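Benzoylformate decarboxylase (Mycobacterium smegmatis, PDB 4Q9D) is a thiamine-diphosphate-dependent enzyme with three alpha/beta domains per chain and a bound magnesium ion. Local coordinates at residues Q144-A147 against V148-P152; S380-L383 against D384-T387; V413-A416 against L417-A421; I444-A447 against A448-L452; S490-A493 against A494-C498. All blocks are in the same frame, centred on the assembly; numbering follows the deposited sequence. Where two conformers were deposited one is given.

Contact 1. Residues Q144-A147 against V148-P152; sequences QAYA and VAMQP. With FMT (formic acid), chain G.
Tyr146 lays one face of its phenol ring against the side chain of Met150, one helical turn further on, near the C-terminal end of helix 138-150, the helical part of a beta-alpha-beta unit between strands 128-130 and 157-162. The contact is CH-pi: Met150 CG stands 3.8 Å from the centroid of the Tyr146 ring and only 12° off its normal, almost over the middle. The sulfur adds a longer Met-aromatic approach, Met150 SD lying 5.0 Å from the Tyr146 centroid, above the face. Tyr146 CG is anti to the backbone N (chi1 176°); in Met150 the bend at chi2 brings SD back above the ring, and chi3 turns CE toward the phenol OH. Pro67 touches both side chains, and Ile96 of strand 95-101 also packs on Tyr146.

Underneath runs a ladder of helical bonds: Val148 N to Gln144 O at 2.8 Å, Ala149 N to Ala145 O, and a more bent one from Met150 N to Tyr146 O. Gln151 N closes the last turn on Ala147 O at 3.1 Å, although Gln151 itself has already left helical angles. Its amide reaches across to the second subunit, where OE1 meets Ser305 and NE2 meets the carbonyl of Pro302, and Gln144 NE2 bonds to Val108 O of the third subunit. At the rim of the phenol lies a formic acid molecule, probably from the crystallisation liquor and also bonded to Val179 N; the modelled 2.4 Å from Tyr146 OH to its O1 is very short for a hydrogen bond, and the exact length is doubtful.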
loop_
_atom_site.group_PDB
_atom_site.type_symbol
_atom_site.label_atom_id
_atom_site.label_comp_id
_atom_site.label_asym_id
_atom_site.label_seq_id
_atom_site.Cartn_x
_atom_site.Cartn_y
_atom_site.Cartn_z
ATOM N N GLN B 144 -16.993 9.788 10.867
ATOM C CA GLN B 144 -15.873 8.930 11.162
ATOM C C GLN B 144 -14.541 9.659 10.862
ATOM O O GLN B 144 -13.554 9.548 11.643
ATOM C CB GLN B 144 -16.040 7.622 10.352
ATOM C CG GLN B 144 -15.014 6.582 10.608
ATOM C CD GLN B 144 -15.381 5.196 10.011
ATOM O OE1 GLN B 144 -14.492 4.455 9.654
ATOM N NE2 GLN B 144 -16.675 4.827 10.002
ATOM N N ALA B 145 -14.505 10.418 9.760
ATOM C CA ALA B 145 -13.278 11.139 9.418
ATOM C C ALA B 145 -12.917 12.085 10.564
ATOM O O ALA B 145 -11.755 12.151 10.988
ATOM C CB ALA B 145 -13.411 11.912 8.110
ATOM N N TYR B 146 -13.924 12.804 11.059
ATOM C CA TYR B 146 -13.769 13.729 12.191
ATOM C C TYR B 146 -13.305 12.979 13.436
ATOM O O TYR B 146 -12.413 13.433 14.135
ATOM C CB TYR B 146 -15.122 14.446 12.478
ATOM C CG TYR B 146 -15.125 15.385 13.698
ATOM C CD1 TYR B 146 -15.129 16.768 13.529
ATOM C CD2 TYR B 146 -15.182 14.883 14.998
ATOM C CE1 TYR B 146 -15.165 17.628 14.623
ATOM C CE2 TYR B 146 -15.206 15.734 16.103
ATOM C CZ TYR B 146 -15.193 17.097 15.907
ATOM O OH TYR B 146 -15.220 17.944 16.995
ATOM N N ALA B 147 -13.915 11.824 13.711
ATOM C CA ALA B 147 -13.514 11.017 14.851
ATOM C C ALA B 147 -12.040 10.606 14.778
ATOM O O ALA B 147 -11.300 10.703 15.780
ATOM C CB ALA B 147 -14.424 9.774 14.991
ATOM N N VAL B 148 -11.598 10.164 13.603
ATOM C CA VAL B 148 -10.209 9.704 13.478
ATOM C C VAL B 148 -9.230 10.885 13.597
ATOM O O VAL B 148 -8.264 10.805 14.328
ATOM C CB VAL B 148 -9.929 8.961 12.174
ATOM C CG1 VAL B 148 -8.382 8.652 12.045
ATOM C CG2 VAL B 148 -10.788 7.666 12.071
ATOM N N ALA B 149 -9.513 11.968 12.877
ATOM C CA ALA B 149 -8.700 13.166 12.898
ATOM C C ALA B 149 -8.524 13.727 14.312
ATOM O O ALA B 149 -7.456 14.228 14.643
ATOM C CB ALA B 149 -9.323 14.267 11.979
ATOM N N MET B 150 -9.580 13.658 15.122
ATOM C CA MET B 150 -9.644 14.394 16.385
ATOM C C MET B 150 -9.178 13.587 17.576
ATOM O O MET B 150 -8.806 14.170 18.588
ATOM C CB MET B 150 -11.056 14.928 16.640
ATOM C CG MET B 150 -11.455 16.070 15.698
ATOM S SD MET B 150 -10.464 17.568 16.030
ATOM C CE MET B 150 -11.237 18.143 17.559
ATOM N N GLN B 151 -9.174 12.258 17.459
ATOM C CA GLN B 151 -8.671 11.430 18.551
ATOM C C GLN B 151 -7.149 11.475 18.549
ATOM O O GLN B 151 -6.529 11.609 17.495
ATOM C CB GLN B 151 -9.199 10.003 18.481
ATOM C CG GLN B 151 -10.733 9.932 18.628
ATOM C CD GLN B 151 -11.245 8.502 18.569
ATOM O OE1 GLN B 151 -11.967 8.054 19.467
ATOM N NE2 GLN B 151 -10.868 7.770 17.512
ATOM N N PRO B 152 -6.542 11.391 19.740
ATOM C CA PRO B 152 -5.088 11.636 19.838
ATOM C C PRO B 152 -4.259 10.432 19.366
ATOM O O PRO B 152 -4.703 9.309 19.513
ATOM C CB PRO B 152 -4.869 11.868 21.342
ATOM C CG PRO B 152 -6.001 11.127 22.020
ATOM C CD PRO B 152 -7.196 11.307 21.058
HETATM C C FMT G . -14.833 16.015 19.857
HETATM O O1 FMT G . -14.677 17.064 19.214
HETATM O O2 FMT G . -15.754 15.226 19.595
#

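Contact 2. Residues S380-L383 against D384-T387; sequences STML and DLFT
The opening turn of helix 382-388, which follows strand 373-377 in a beta-alpha-beta unit of the C-terminal TPP-binding domain, brings Asp384 back over Thr381. Thr381 holds the N-cap position, but its side chain makes no capping bond; OG1 is instead hydrogen-bonded to Ser378 and Tyr361. The Asp384 and Thr381 side chains cross at about a right angle, Asp384 OD2 lying 3.5 Å from Thr381 CB. Asp384 OD2 is also hydrogen-bonded to Ser357 OG and accepts, at 3.0 Å, from a water. The water donates to Ser380 O as well, so the carboxylate is tied to the chain just ahead of the helix.

Further into the same turn, Leu383 O is gripped twice by Thr387, by Thr387 N at 2.8 Å and by Thr387 OG1 at 2.9 Å. The hydroxyl sits beside its own backbone N (chi1 -60°), which lets it fold back to a point above the carbonyl plane, 41° out of it. Leu383 CD1 passes 3.7 Å from Thr387 OG1 as the two side chains slant past one another.

Leu385 packs inward on Val374 and Met376 of strand 373-377 and on Tyr361 of helix 357-367, whereas Phe386 turns to strand 249-252 of the central domain, touching Tyr249 and Pro252, and makes a cation-pi contact with Arg343.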
loop_
_atom_site.group_PDB
_atom_site.type_symbol
_atom_site.label_atom_id
_atom_site.label_comp_id
_atom_site.label_asym_id
_atom_site.label_seq_id
_atom_site.Cartn_x
_atom_site.Cartn_y
_atom_site.Cartn_z
ATOM N N SER B 380 18.362 29.966 6.657
ATOM C CA SER B 380 19.635 30.659 6.812
ATOM C C SER B 380 19.548 31.744 7.896
ATOM O O SER B 380 20.567 32.285 8.292
ATOM C CB SER B 380 20.147 31.246 5.477
ATOM O OG SER B 380 19.274 32.242 4.963
ATOM N N THR B 381 18.348 32.062 8.391
ATOM C CA THR B 381 18.251 33.122 9.404
ATOM C C THR B 381 17.650 32.713 10.757
ATOM O O THR B 381 17.173 33.562 11.518
ATOM C CB THR B 381 17.578 34.403 8.851
ATOM O OG1 THR B 381 16.191 34.165 8.628
ATOM C CG2 THR B 381 18.235 34.828 7.533
ATOM N N MET B 382 17.694 31.426 11.083
ATOM C CA MET B 382 17.178 30.988 12.382
ATOM C C MET B 382 17.886 31.677 13.564
ATOM O O MET B 382 17.249 32.027 14.565
ATOM C CB MET B 382 17.265 29.465 12.514
ATOM C CG MET B 382 16.147 28.719 11.756
ATOM S SD MET B 382 14.469 28.950 12.402
ATOM C CE MET B 382 14.498 28.106 13.999
ATOM N N LEU B 383 19.196 31.885 13.444
ATOM C CA LEU B 383 19.945 32.534 14.535
ATOM C C LEU B 383 19.412 33.935 14.782
ATOM O O LEU B 383 19.237 34.334 15.932
ATOM C CB LEU B 383 21.453 32.595 14.234
ATOM C CG LEU B 383 22.314 33.396 15.234
ATOM C CD1 LEU B 383 22.138 32.912 16.682
ATOM C CD2 LEU B 383 23.803 33.407 14.829
ATOM N N ASP B 384 19.096 34.655 13.701
ATOM C CA ASP B 384 18.568 36.022 13.804
ATOM C C ASP B 384 17.203 36.084 14.464
ATOM O O ASP B 384 16.905 37.003 15.220
ATOM C CB ASP B 384 18.546 36.681 12.417
ATOM C CG ASP B 384 19.914 36.623 11.745
ATOM O OD1 ASP B 384 20.906 37.058 12.376
ATOM O OD2 ASP B 384 20.022 36.097 10.625
ATOM N N LEU B 385 16.359 35.111 14.156
ATOM C CA LEU B 385 15.041 35.044 14.769
ATOM C C LEU B 385 15.226 34.797 16.261
ATOM O O LEU B 385 14.595 35.443 17.089
ATOM C CB LEU B 385 14.234 33.894 14.138
ATOM C CG LEU B 385 13.075 33.328 14.963
ATOM C CD1 LEU B 385 11.851 34.160 14.727
ATOM C CD2 LEU B 385 12.834 31.846 14.612
ATOM N N PHE B 386 16.090 33.834 16.590
ATOM C CA PHE B 386 16.354 33.513 17.983
ATOM C C PHE B 386 16.885 34.747 18.751
ATOM O O PHE B 386 16.439 35.057 19.868
ATOM C CB PHE B 386 17.345 32.333 18.054
ATOM C CG PHE B 386 17.875 32.065 19.443
ATOM C CD1 PHE B 386 17.080 31.441 20.402
ATOM C CD2 PHE B 386 19.170 32.444 19.792
ATOM C CE1 PHE B 386 17.563 31.199 21.681
ATOM C CE2 PHE B 386 19.662 32.204 21.074
ATOM C CZ PHE B 386 18.850 31.578 22.021
ATOM N N THR B 387 17.825 35.454 18.136
ATOM C CA THR B 387 18.461 36.610 18.776
ATOM C C THR B 387 17.498 37.751 18.998
ATOM O O THR B 387 17.459 38.323 20.075
ATOM C CB THR B 387 19.615 37.121 17.933
ATOM O OG1 THR B 387 20.564 36.062 17.800
ATOM C CG2 THR B 387 20.282 38.342 18.592
HETATM O O HOH W 1 22.149 34.002 10.217
#

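Contact 3. Residues V413-A416 against L417-A421; sequences VGIA and LGDRA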
loop_
_atom_site.group_PDB
_atom_site.type_symbol
_atom_site.label_atom_id
_atom_site.label_comp_id
_atom_site.label_asym_id
_atom_site.label_seq_id
_atom_site.Cartn_x
_atom_site.Cartn_y
_atom_site.Cartn_z
ATOM N N VAL B 413 -1.617 32.808 5.754
ATOM C CA VAL B 413 -2.937 33.197 5.278
ATOM C C VAL B 413 -3.989 32.435 6.097
ATOM O O VAL B 413 -4.967 33.015 6.573
ATOM C CB VAL B 413 -3.118 32.868 3.770
ATOM C CG1 VAL B 413 -4.538 33.264 3.287
ATOM C CG2 VAL B 413 -2.074 33.585 2.933
ATOM N N GLY B 414 -3.777 31.127 6.272
ATOM C CA GLY B 414 -4.651 30.331 7.125
ATOM C C GLY B 414 -4.725 30.806 8.576
ATOM O O GLY B 414 -5.798 30.859 9.162
ATOM N N ILE B 415 -3.574 31.138 9.164
ATOM C CA ILE B 415 -3.544 31.630 10.539
ATOM C C ILE B 415 -4.324 32.938 10.676
ATOM O O ILE B 415 -5.100 33.114 11.613
ATOM C CB ILE B 415 -2.079 31.829 11.028
ATOM C CG1 ILE B 415 -1.396 30.460 11.220
ATOM C CG2 ILE B 415 -2.056 32.626 12.342
ATOM C CD1 ILE B 415 0.167 30.509 11.019
ATOM N N ALA B 416 -4.137 33.851 9.729
ATOM C CA ALA B 416 -4.864 35.124 9.804
ATOM C C ALA B 416 -6.377 34.933 9.603
ATOM O O ALA B 416 -7.183 35.576 10.289
ATOM C CB ALA B 416 -4.299 36.136 8.808
ATOM N N LEU B 417 -6.766 34.041 8.686
ATOM C CA LEU B 417 -8.186 33.690 8.536
ATOM C C LEU B 417 -8.692 33.097 9.833
ATOM O O LEU B 417 -9.804 33.383 10.258
ATOM C CB LEU B 417 -8.400 32.687 7.398
ATOM C CG LEU B 417 -8.289 33.289 6.005
ATOM C CD1 LEU B 417 -8.109 32.194 4.933
ATOM C CD2 LEU B 417 -9.520 34.148 5.721
ATOM N N GLY B 418 -7.861 32.271 10.464
ATOM C CA GLY B 418 -8.219 31.676 11.740
ATOM C C GLY B 418 -8.411 32.719 12.823
ATOM O O GLY B 418 -9.397 32.666 13.550
ATOM N N ASP B 419 -7.461 33.649 12.950
ATOM C CA ASP B 419 -7.566 34.730 13.941
ATOM C C ASP B 419 -8.884 35.489 13.744
ATOM O O ASP B 419 -9.589 35.770 14.701
ATOM C CB ASP B 419 -6.401 35.723 13.815
ATOM C CG ASP B 419 -5.084 35.136 14.250
ATOM O OD1 ASP B 419 -5.104 34.091 14.939
ATOM O OD2 ASP B 419 -4.024 35.724 13.916
ATOM N N ARG B 420 -9.214 35.798 12.493
ATOM C CA ARG B 420 -10.438 36.536 12.210
ATOM C C ARG B 420 -11.685 35.718 12.588
ATOM O O ARG B 420 -12.592 36.252 13.212
ATOM C CB ARG B 420 -10.483 37.002 10.751
ATOM C CG ARG B 420 -11.845 37.508 10.309
ATOM C CD ARG B 420 -11.829 37.923 8.848
ATOM N NE ARG B 420 -10.829 38.963 8.543
ATOM C CZ ARG B 420 -10.529 39.340 7.298
ATOM N NH1 ARG B 420 -11.122 38.739 6.270
ATOM N NH2 ARG B 420 -9.629 40.291 7.059
ATOM N N ALA B 421 -11.712 34.424 12.255
ATOM C CA ALA B 421 -12.828 33.566 12.667
ATOM C C ALA B 421 -12.980 33.440 14.191
ATOM O O ALA B 421 -14.099 33.375 14.685
ATOM C CB ALA B 421 -12.721 32.173 12.035
#
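Four successive i to i+4 bonds, from Leu417 N to Val413 O through Arg420 N to Ala416 O, carry the backbone of helix 408-421 through its last turns in regular alpha-helical form. The helix belongs to the C-terminal TPP-binding domain and is largely buried here. Gly414 and Gly418 follow one turn apart, joined by a 2.8 Å bond from Gly418 N to Gly414 O.

On one flank Val413 and Leu417 lie alongside each other and point the same way, Val413 CG1 being 4.1 Å from Leu417 CD1. Leu417 CG lies beside its backbone N (chi1 -75°), bringing CG within 3.4 Å of Val413 O. Met56 and Phe60 of helix 50-64 cover this pair, Met56 on the valine and Phe60 on the leucine.

Another flank pairs Ile415 with Asp419, again side by side. Asp419 forms salt bridges with Arg422 through OD1 and with Arg426 through OD2, so its negative charge is shared between two guanidinium groups, which would probably favour the ionised acid. Arg426 also packs on Ile415. Ile415 CG2, anti to its backbone N, comes 4.0 Å from Asp419 OD2, a loose van der Waals approach.

Contact 4. Residues I444-A447 against A448-L452; sequences IWTA and AQHKL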
loop_
_atom_site.group_PDB
_atom_site.type_symbol
_atom_site.label_atom_id
_atom_site.label_comp_id
_atom_site.label_asym_id
_atom_site.label_seq_id
_atom_site.Cartn_x
_atom_site.Cartn_y
_atom_site.Cartn_z
ATOM N N ILE B 444 -0.464 34.331 -1.724
ATOM C CA ILE B 444 -0.622 35.727 -1.305
ATOM C C ILE B 444 -1.858 36.385 -1.962
ATOM O O ILE B 444 -2.399 37.364 -1.455
ATOM C CB ILE B 444 0.654 36.568 -1.533
ATOM C CG1 ILE B 444 0.932 36.761 -3.010
ATOM C CG2 ILE B 444 1.865 35.910 -0.859
ATOM C CD1 ILE B 444 2.294 37.460 -3.248
ATOM N N TRP B 445 -2.330 35.796 -3.057
ATOM C CA TRP B 445 -3.541 36.271 -3.735
ATOM C C TRP B 445 -4.722 36.109 -2.801
ATOM O O TRP B 445 -5.576 36.986 -2.714
ATOM C CB TRP B 445 -3.781 35.484 -5.039
ATOM C CG TRP B 445 -5.021 35.880 -5.769
ATOM C CD1 TRP B 445 -5.177 36.964 -6.592
ATOM C CD2 TRP B 445 -6.280 35.187 -5.773
ATOM N NE1 TRP B 445 -6.456 36.992 -7.092
ATOM C CE2 TRP B 445 -7.157 35.920 -6.613
ATOM C CE3 TRP B 445 -6.761 34.031 -5.132
ATOM C CZ2 TRP B 445 -8.496 35.535 -6.837
ATOM C CZ3 TRP B 445 -8.099 33.633 -5.369
ATOM C CH2 TRP B 445 -8.939 34.388 -6.213
ATOM N N THR B 446 -4.780 34.972 -2.115
ATOM C CA THR B 446 -5.841 34.738 -1.136
ATOM C C THR B 446 -5.750 35.747 0.017
ATOM O O THR B 446 -6.772 36.225 0.510
ATOM C CB THR B 446 -5.770 33.288 -0.590
ATOM O OG1 THR B 446 -5.848 32.370 -1.677
ATOM C CG2 THR B 446 -6.916 32.994 0.394
ATOM N N ALA B 447 -4.528 36.073 0.449
ATOM C CA ALA B 447 -4.354 37.096 1.492
ATOM C C ALA B 447 -4.950 38.443 1.016
ATOM O O ALA B 447 -5.655 39.126 1.758
ATOM C CB ALA B 447 -2.839 37.264 1.845
ATOM N N ALA B 448 -4.673 38.812 -0.231
ATOM C CA ALA B 448 -5.172 40.085 -0.743
ATOM C C ALA B 448 -6.680 40.033 -0.915
ATOM O O ALA B 448 -7.371 40.960 -0.505
ATOM C CB ALA B 448 -4.495 40.462 -2.039
ATOM N N GLN B 449 -7.198 38.929 -1.466
ATOM C CA GLN B 449 -8.648 38.751 -1.617
ATOM C C GLN B 449 -9.416 38.873 -0.300
ATOM O O GLN B 449 -10.539 39.360 -0.291
ATOM C CB GLN B 449 -8.963 37.390 -2.284
ATOM C CG GLN B 449 -8.550 37.345 -3.760
ATOM C CD GLN B 449 -9.330 38.381 -4.581
ATOM O OE1 GLN B 449 -10.542 38.314 -4.654
ATOM N NE2 GLN B 449 -8.632 39.331 -5.181
ATOM N N HIS B 450 -8.838 38.394 0.804
ATOM C CA HIS B 450 -9.528 38.468 2.095
ATOM C C HIS B 450 -9.020 39.600 2.983
ATOM O O HIS B 450 -9.396 39.674 4.157
ATOM C CB HIS B 450 -9.456 37.131 2.843
ATOM C CG HIS B 450 -10.152 36.023 2.128
ATOM N ND1 HIS B 450 -11.391 35.567 2.504
ATOM C CD2 HIS B 450 -9.803 35.318 1.025
ATOM C CE1 HIS B 450 -11.780 34.617 1.668
ATOM N NE2 HIS B 450 -10.837 34.450 0.762
ATOM N N LYS B 451 -8.178 40.469 2.414
ATOM C CA LYS B 451 -7.648 41.636 3.120
ATOM C C LYS B 451 -7.093 41.256 4.490
ATOM O O LYS B 451 -7.482 41.821 5.501
ATOM C CB LYS B 451 -8.738 42.694 3.282
ATOM C CG LYS B 451 -9.203 43.322 1.959
ATOM C CD LYS B 451 -10.400 44.238 2.237
ATOM C CE LYS B 451 -10.889 44.928 0.981
ATOM N NZ LYS B 451 -11.378 43.938 -0.008
ATOM N N LEU B 452 -6.191 40.282 4.523
ATOM C CA LEU B 452 -5.683 39.797 5.795
ATOM C C LEU B 452 -4.526 40.677 6.316
ATOM O O LEU B 452 -3.725 41.185 5.522
ATOM C CB LEU B 452 -5.262 38.329 5.643
ATOM C CG LEU B 452 -6.439 37.410 5.285
ATOM C CD1 LEU B 452 -5.949 36.015 4.855
ATOM C CD2 LEU B 452 -7.368 37.312 6.473
#
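Trp445 and Gln449, one turn apart on helix 443-449, meet with their flat groups nearly parallel: the indole and amide planes are 12° apart. Gln449 CG bears on the six-membered ring as a CH-pi contact, 3.5 Å from the Trp445 centroid and over the face. A bend at chi2 (-62°) carries the amide along the indole, with Gln449 CD 3.7 Å from Trp445 CZ2. The indole NE1 bonds to Pro485 O of the fourth subunit, and Pro485 also packs on Gln449, placing this pair at a subunit interface.

Thr446 and His450 point the same way, side by side. Thr446 CG2 touches His450 CD2 at 3.8 Å, and Thr446 O lies in the imidazole plane at the ring edge. Thr446 OG1 bonds to Leu46 O.

A Schellman motif ends the helix: Leu452 N returns to Ala447 O at 3.0 Å and Lys451 N to Ala448 O at 3.1 Å, with Lys451 at positive phi as the C-prime residue. Beyond this turn Leu452 points its side chain back toward the helix. Leu452 and Thr446 pack on Val413 of helix 408-421, while Trp445 and Thr446 face strand 43-46 of the N-terminal domain.

Contact 5. Residues S490-A493 against A494-C498; sequences SSIA and AGFGC
Ile492 and Phe496 form the close-packed side of the last turn of helix 489-495, which ends in a Schellman motif. Their side chains lie alongside and point the same way, Ile492 CG2 touching Phe496 CE2 at 3.6 Å. The methyl is anti to the backbone N, and the phenyl, beside its own N (chi1 -76°), brings CD2 and CE2 next to it. Phe496 of the fourth subunit also packs on Ile492. The helix end beneath is closed by backbone bonds: Ala493 O accepts from Cys498 N at 2.9 Å and, weakly, from Phe496 N at 3.2 Å. Gly497 N bonds to Ala494 O at 2.9 Å. Gly497 takes positive phi (94°), the usual place of a glycine in a Schellman motif.

The looser side holds Ala494 and Gly497, both exposed to solvent. Here contact comes mainly through the backbone, with a 2.9 Å bond from Ala494 N to Ser490 O. Ala494 CB rests 3.4 Å from Ser490 O. The serine hydroxyls are held by other partners, Ser490 OG by Thr500 and Thr502, and Ser491 OG by Asp488.

Phe496 packs on Ile444 and Trp445 of helix 443-449. Ala493 and Cys498 face Val524 of strand 523-528, and Ala493 and Ala494 also lie on Thr500 of strand 499-502, at the edge of the C-terminal sheet.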
loop_
_atom_site.group_PDB
_atom_site.type_symbol
_atom_site.label_atom_id
_atom_site.label_comp_id
_atom_site.label_asym_id
_atom_site.label_seq_id
_atom_site.Cartn_x
_atom_site.Cartn_y
_atom_site.Cartn_z
ATOM N N SER B 490 8.565 42.151 -5.869
ATOM C CA SER B 490 7.544 43.213 -5.729
ATOM C C SER B 490 6.529 43.233 -6.863
ATOM O O SER B 490 5.330 43.319 -6.614
ATOM C CB SER B 490 8.172 44.602 -5.627
ATOM O OG SER B 490 8.396 44.900 -4.275
ATOM N N SER B 491 7.000 43.134 -8.102
ATOM C CA SER B 491 6.075 43.058 -9.233
ATOM C C SER B 491 5.130 41.878 -9.121
ATOM O O SER B 491 3.923 42.007 -9.383
ATOM C CB SER B 491 6.833 42.992 -10.552
ATOM O OG SER B 491 7.577 44.183 -10.666
ATOM N N ILE B 492 5.671 40.725 -8.732
ATOM C CA ILE B 492 4.836 39.529 -8.586
ATOM C C ILE B 492 3.793 39.779 -7.511
ATOM O O ILE B 492 2.602 39.513 -7.713
ATOM C CB ILE B 492 5.690 38.263 -8.277
ATOM C CG1 ILE B 492 6.720 38.037 -9.375
ATOM C CG2 ILE B 492 4.814 37.008 -8.116
ATOM C CD1 ILE B 492 7.835 36.986 -9.005
ATOM N N ALA B 493 4.223 40.336 -6.382
ATOM C CA ALA B 493 3.315 40.565 -5.244
ATOM C C ALA B 493 2.184 41.523 -5.618
ATOM O O ALA B 493 1.021 41.303 -5.297
ATOM C CB ALA B 493 4.101 41.128 -4.054
ATOM N N ALA B 494 2.553 42.590 -6.315
ATOM C CA ALA B 494 1.619 43.589 -6.766
ATOM C C ALA B 494 0.690 42.922 -7.765
ATOM O O ALA B 494 -0.506 43.154 -7.751
ATOM C CB ALA B 494 2.385 44.775 -7.430
ATOM N N GLY B 495 1.245 42.067 -8.614
ATOM C CA GLY B 495 0.436 41.343 -9.581
ATOM C C GLY B 495 -0.661 40.500 -8.959
ATOM O O GLY B 495 -1.742 40.384 -9.532
ATOM N N PHE B 496 -0.367 39.908 -7.797
ATOM C CA PHE B 496 -1.334 39.128 -7.010
ATOM C C PHE B 496 -2.214 39.976 -6.089
ATOM O O PHE B 496 -2.998 39.427 -5.304
ATOM C CB PHE B 496 -0.618 38.045 -6.180
ATOM C CG PHE B 496 -0.170 36.853 -7.002
ATOM C CD1 PHE B 496 -1.107 36.059 -7.668
ATOM C CD2 PHE B 496 1.171 36.518 -7.096
ATOM C CE1 PHE B 496 -0.705 34.952 -8.424
ATOM C CE2 PHE B 496 1.585 35.405 -7.844
ATOM C CZ PHE B 496 0.654 34.629 -8.512
ATOM N N GLY B 497 -2.082 41.299 -6.174
ATOM C CA GLY B 497 -2.955 42.198 -5.431
ATOM C C GLY B 497 -2.458 42.687 -4.076
ATOM O O GLY B 497 -3.190 43.373 -3.357
ATOM N N CYS B 498 -1.227 42.342 -3.708
ATOM C CA CYS B 498 -0.718 42.759 -2.404
ATOM C C CYS B 498 -0.062 44.128 -2.505
ATOM O O CYS B 498 0.527 44.440 -3.541
ATOM C CB CYS B 498 0.331 41.766 -1.907
ATOM S SG CYS B 498 -0.413 40.208 -1.378
#

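The contacts follow one another along the chain in numerical order, each a turn of a different helix. Contact 1 belongs to the N-terminal domain; the other four fall in the C-terminal TPP-binding domain, whose parallel sheet has the same 2-1-3-4-6-5 strand order as the N-terminal one. Contacts 3, 4 and 5 form a chain of neighbours: centres 3 and 4 are 11 Å apart, as are 4 and 5, and Arg420 NH1 probably bonds to His450 O. Contact 2 stands apart, its centre about 25 Å from that of contact 3. Contacts 4 and 5 both meet the fourth subunit, whereas contact 1 faces the second and third, so different helix ends serve different interfaces of the tetramer.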